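Local coordinates for protein translation elongation factor 1A (Methanosarcina mazei, PDB 3WND) that probably acts as a translation elongation factor of the SelB/EF-Tu/aIF2 gamma-like kind that binds cysteinyl-tRNA(Cys) in its GTP-bound form, at residues Glu277-Cys287 and Val335-Tyr346. Sequence-based numbering, arbitrary orientation.
Sequences EIVTTDYTLEC and VLELSGNKKLAY
Ile278 lies over one face of the Tyr346 ring, its CB 4.2 Å from the ring centroid in a CH-pi contact, while Thr280 OG1 meets that ring at its edge, 2.6 Å from Tyr346 OH. Tyr346 CE2 in turn lies 3.7 Å from Tyr283 CE1, at the edge of the Tyr283 ring; the two planes stand oblique at 52°. Phe352 meets Tyr346 edge-to-face. With CG between backbone N and carbonyl carbon (chi1 56°), Tyr346 swings its ring back across the partner strand. Thr280 OG1 donates to Asp282 O (2.7 Å), spanning the corner at Thr281, and a water joins Tyr346 OH to Thr284 N. Without the ring, as with an alanine here, Ile278 would probably lose its aromatic floor, and Thr280 OG1 and this water a partner. Tyr283 OH runs against Leu344 CG (3.2 Å) and donates to a second water, which donates to Thr281 O and Lys342 O and so ties the two bends together. Two antiparallel ladders, in different sheets, meet where both chains turn, at Thr281 and at Asn341-Lys342: Ile278 and Thr280 pair with Tyr346 and Leu344, Tyr283 and Leu285 with Leu338 and Leu336. This paired corner belongs to the C-terminal beta-barrel domain, consistent with domain III of SelB/EF-Tu-like factors.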
loop_
_atom_site.group_PDB
_atom_site.type_symbol
_atom_site.label_atom_id
_atom_site.label_comp_id
_atom_site.label_asym_id
_atom_site.label_seq_id
_atom_site.Cartn_x
_atom_site.Cartn_y
_atom_site.Cartn_z
ATOM N N GLU A 277 -18.183 -6.405 7.412
ATOM C CA GLU A 277 -16.938 -7.092 7.071
ATOM C C GLU A 277 -16.938 -8.449 7.643
ATOM O O GLU A 277 -17.635 -8.673 8.663
ATOM C CB GLU A 277 -15.675 -6.336 7.693
ATOM C CG GLU A 277 -15.516 -4.912 7.124
ATOM C CD GLU A 277 -15.174 -4.897 5.643
ATOM O OE1 GLU A 277 -14.525 -5.863 5.185
ATOM O OE2 GLU A 277 -15.585 -3.916 4.982
ATOM N N ILE A 278 -16.149 -9.353 7.036
ATOM C CA ILE A 278 -15.933 -10.683 7.681
ATOM C C ILE A 278 -14.941 -10.492 8.824
ATOM O O ILE A 278 -13.971 -9.762 8.696
ATOM C CB ILE A 278 -15.335 -11.719 6.644
ATOM C CG1 ILE A 278 -16.306 -11.835 5.467
ATOM C CG2 ILE A 278 -15.034 -13.106 7.282
ATOM C CD1 ILE A 278 -15.791 -12.528 4.203
ATOM N N VAL A 279 -15.207 -11.142 9.964
ATOM C CA VAL A 279 -14.234 -11.107 11.035
ATOM C C VAL A 279 -13.962 -12.535 11.455
ATOM O O VAL A 279 -14.856 -13.287 11.838
ATOM C CB VAL A 279 -14.706 -10.305 12.260
ATOM C CG1 VAL A 279 -13.715 -10.457 13.368
ATOM C CG2 VAL A 279 -14.946 -8.830 11.904
ATOM N N THR A 280 -12.715 -12.977 11.323
ATOM C CA THR A 280 -12.349 -14.363 11.739
ATOM C C THR A 280 -10.940 -14.351 12.331
ATOM O O THR A 280 -10.182 -13.344 12.234
ATOM C CB THR A 280 -12.397 -15.369 10.540
ATOM O OG1 THR A 280 -11.450 -15.002 9.480
ATOM C CG2 THR A 280 -13.780 -15.511 9.920
ATOM N N THR A 281 -10.574 -15.452 12.996
ATOM C CA THR A 281 -9.166 -15.583 13.495
ATOM C C THR A 281 -8.516 -16.666 12.640
ATOM O O THR A 281 -7.256 -16.769 12.566
ATOM C CB THR A 281 -9.050 -16.058 14.971
ATOM O OG1 THR A 281 -9.769 -17.270 15.083
ATOM C CG2 THR A 281 -9.593 -15.080 16.042
ATOM N N ASP A 282 -9.351 -17.470 11.967
ATOM C CA ASP A 282 -8.848 -18.446 10.974
ATOM C C ASP A 282 -9.211 -18.129 9.508
ATOM O O ASP A 282 -10.128 -17.319 9.213
ATOM C CB ASP A 282 -9.354 -19.849 11.265
ATOM C CG ASP A 282 -8.958 -20.354 12.653
ATOM O OD1 ASP A 282 -8.036 -19.733 13.344
ATOM O OD2 ASP A 282 -9.591 -21.379 13.033
ATOM N N TYR A 283 -8.475 -18.727 8.581
ATOM C CA TYR A 283 -8.599 -18.383 7.146
ATOM C C TYR A 283 -8.504 -19.608 6.326
ATOM O O TYR A 283 -7.696 -20.451 6.621
ATOM C CB TYR A 283 -7.491 -17.389 6.685
ATOM C CG TYR A 283 -7.326 -16.287 7.703
ATOM C CD1 TYR A 283 -8.163 -15.172 7.690
ATOM C CD2 TYR A 283 -6.431 -16.458 8.770
ATOM C CE1 TYR A 283 -8.025 -14.212 8.681
ATOM C CE2 TYR A 283 -6.224 -15.492 9.734
ATOM C CZ TYR A 283 -7.076 -14.392 9.718
ATOM O OH TYR A 283 -6.953 -13.416 10.694
ATOM N N THR A 284 -9.292 -19.683 5.279
ATOM C CA THR A 284 -9.063 -20.708 4.264
ATOM C C THR A 284 -8.777 -19.985 2.953
ATOM O O THR A 284 -9.666 -19.342 2.388
ATOM C CB THR A 284 -10.354 -21.554 4.071
ATOM O OG1 THR A 284 -10.782 -22.072 5.338
ATOM C CG2 THR A 284 -10.136 -22.684 3.065
ATOM N N LEU A 285 -7.522 -20.018 2.498
ATOM C CA LEU A 285 -7.089 -19.251 1.284
ATOM C C LEU A 285 -6.732 -20.104 0.076
ATOM O O LEU A 285 -5.946 -21.092 0.209
ATOM C CB LEU A 285 -5.847 -18.395 1.624
ATOM C CG LEU A 285 -6.026 -17.458 2.834
ATOM C CD1 LEU A 285 -4.748 -16.646 3.094
ATOM C CD2 LEU A 285 -7.197 -16.464 2.642
ATOM N N GLU A 286 -7.172 -19.660 -1.127
ATOM C CA GLU A 286 -6.734 -20.230 -2.398
ATOM C C GLU A 286 -5.476 -19.378 -2.720
ATOM O O GLU A 286 -5.573 -18.169 -2.906
ATOM C CB GLU A 286 -7.775 -20.016 -3.500
ATOM C CG GLU A 286 -9.112 -20.746 -3.284
ATOM C CD GLU A 286 -9.337 -21.856 -4.303
ATOM O OE1 GLU A 286 -8.368 -22.214 -5.026
ATOM O OE2 GLU A 286 -10.486 -22.354 -4.408
ATOM N N CYS A 287 -4.325 -20.023 -2.752
ATOM C CA CYS A 287 -3.021 -19.328 -2.771
ATOM C C CYS A 287 -2.244 -19.722 -3.998
ATOM O O CYS A 287 -2.359 -20.867 -4.537
ATOM C CB CYS A 287 -2.181 -19.766 -1.557
ATOM S SG CYS A 287 -2.878 -19.230 0.022
ATOM N N VAL A 335 -4.691 -24.740 -1.598
ATOM C CA VAL A 335 -5.491 -24.168 -0.554
ATOM C C VAL A 335 -4.772 -24.305 0.743
ATOM O O VAL A 335 -4.271 -25.413 1.128
ATOM C CB VAL A 335 -6.936 -24.764 -0.506
ATOM C CG1 VAL A 335 -7.681 -24.228 0.720
ATOM C CG2 VAL A 335 -7.654 -24.429 -1.837
ATOM N N LEU A 336 -4.716 -23.188 1.468
ATOM C CA LEU A 336 -4.161 -23.222 2.782
ATOM C C LEU A 336 -5.237 -22.958 3.856
ATOM O O LEU A 336 -5.957 -21.963 3.800
ATOM C CB LEU A 336 -3.021 -22.236 2.966
ATOM C CG LEU A 336 -1.761 -22.469 2.091
ATOM C CD1 LEU A 336 -0.682 -21.390 2.416
ATOM C CD2 LEU A 336 -1.180 -23.870 2.289
ATOM N N GLU A 337 -5.355 -23.887 4.825
ATOM C CA GLU A 337 -6.186 -23.601 5.977
ATOM C C GLU A 337 -5.198 -23.042 6.992
ATOM O O GLU A 337 -4.245 -23.700 7.373
ATOM C CB GLU A 337 -6.915 -24.931 6.413
ATOM C CG GLU A 337 -8.344 -24.889 5.844
ATOM C CD GLU A 337 -9.012 -26.239 5.737
ATOM O OE1 GLU A 337 -8.648 -27.072 6.548
ATOM O OE2 GLU A 337 -9.883 -26.488 4.847
ATOM N N LEU A 338 -5.430 -21.801 7.429
ATOM C CA LEU A 338 -4.518 -21.125 8.331
ATOM C C LEU A 338 -5.203 -20.786 9.693
ATOM O O LEU A 338 -6.341 -20.449 9.684
ATOM C CB LEU A 338 -4.070 -19.795 7.652
ATOM C CG LEU A 338 -3.300 -19.962 6.358
ATOM C CD1 LEU A 338 -3.056 -18.518 5.867
ATOM C CD2 LEU A 338 -1.949 -20.666 6.570
ATOM N N SER A 339 -4.488 -20.772 10.815
ATOM C CA SER A 339 -5.055 -20.336 12.081
ATOM C C SER A 339 -4.193 -19.246 12.705
ATOM O O SER A 339 -2.966 -19.234 12.527
ATOM C CB SER A 339 -5.127 -21.493 13.070
ATOM O OG SER A 339 -3.800 -21.951 13.384
ATOM N N GLY A 340 -4.827 -18.379 13.485
ATOM C CA GLY A 340 -4.110 -17.253 14.148
ATOM C C GLY A 340 -4.823 -16.876 15.449
ATOM O O GLY A 340 -5.845 -17.486 15.821
ATOM N N ASN A 341 -4.274 -15.921 16.180
ATOM C CA ASN A 341 -4.790 -15.557 17.518
ATOM C C ASN A 341 -5.750 -14.373 17.463
ATOM O O ASN A 341 -6.809 -14.398 18.086
ATOM C CB ASN A 341 -3.641 -15.238 18.502
ATOM C CG ASN A 341 -2.750 -16.451 18.767
ATOM O OD1 ASN A 341 -3.200 -17.597 18.746
ATOM N ND2 ASN A 341 -1.508 -16.200 19.112
ATOM N N LYS A 342 -5.440 -13.393 16.639
ATOM C CA LYS A 342 -6.142 -12.151 16.682
ATOM C C LYS A 342 -7.279 -12.188 15.652
ATOM O O LYS A 342 -7.153 -12.835 14.630
ATOM C CB LYS A 342 -5.142 -11.098 16.245
ATOM C CG LYS A 342 -5.497 -9.667 16.537
ATOM C CD LYS A 342 -4.245 -8.838 16.768
ATOM C CE LYS A 342 -4.488 -7.379 16.370
ATOM N NZ LYS A 342 -3.186 -6.651 16.388
ATOM N N LYS A 343 -8.365 -11.485 15.940
ATOM C CA LYS A 343 -9.461 -11.305 15.023
ATOM C C LYS A 343 -9.070 -10.254 13.990
ATOM O O LYS A 343 -8.710 -9.117 14.338
ATOM C CB LYS A 343 -10.749 -10.825 15.810
ATOM C CG LYS A 343 -11.602 -11.932 16.402
ATOM C CD LYS A 343 -12.862 -11.447 17.144
ATOM C CE LYS A 343 -12.606 -10.472 18.294
ATOM N NZ LYS A 343 -13.862 -10.336 19.109
ATOM N N LEU A 344 -9.186 -10.614 12.703
ATOM C CA LEU A 344 -8.951 -9.677 11.592
ATOM C C LEU A 344 -10.225 -9.479 10.812
ATOM O O LEU A 344 -11.033 -10.423 10.626
ATOM C CB LEU A 344 -7.777 -10.162 10.720
ATOM C CG LEU A 344 -6.400 -10.369 11.367
ATOM C CD1 LEU A 344 -5.386 -10.687 10.266
ATOM C CD2 LEU A 344 -5.941 -9.146 12.113
ATOM N N ALA A 345 -10.331 -8.276 10.206
ATOM C CA ALA A 345 -11.477 -7.882 9.331
ATOM C C ALA A 345 -11.106 -7.847 7.876
ATOM O O ALA A 345 -10.035 -7.356 7.543
ATOM C CB ALA A 345 -12.000 -6.450 9.669
ATOM N N TYR A 346 -11.989 -8.373 7.055
ATOM C CA TYR A 346 -11.703 -8.341 5.609
ATOM C C TYR A 346 -12.985 -8.660 4.837
ATOM O O TYR A 346 -13.995 -9.153 5.430
ATOM C CB TYR A 346 -10.583 -9.400 5.256
ATOM C CG TYR A 346 -10.889 -10.789 5.666
ATOM C CD1 TYR A 346 -11.461 -11.707 4.764
ATOM C CD2 TYR A 346 -10.652 -11.195 6.989
ATOM C CE1 TYR A 346 -11.798 -13.048 5.176
ATOM C CE2 TYR A 346 -10.996 -12.475 7.423
ATOM C CZ TYR A 346 -11.540 -13.398 6.516
ATOM O OH TYR A 346 -11.866 -14.648 6.956
HETATM O O HOH W 1 -5.738 -14.380 12.962
HETATM O O HOH W 2 -10.786 -16.807 5.133
#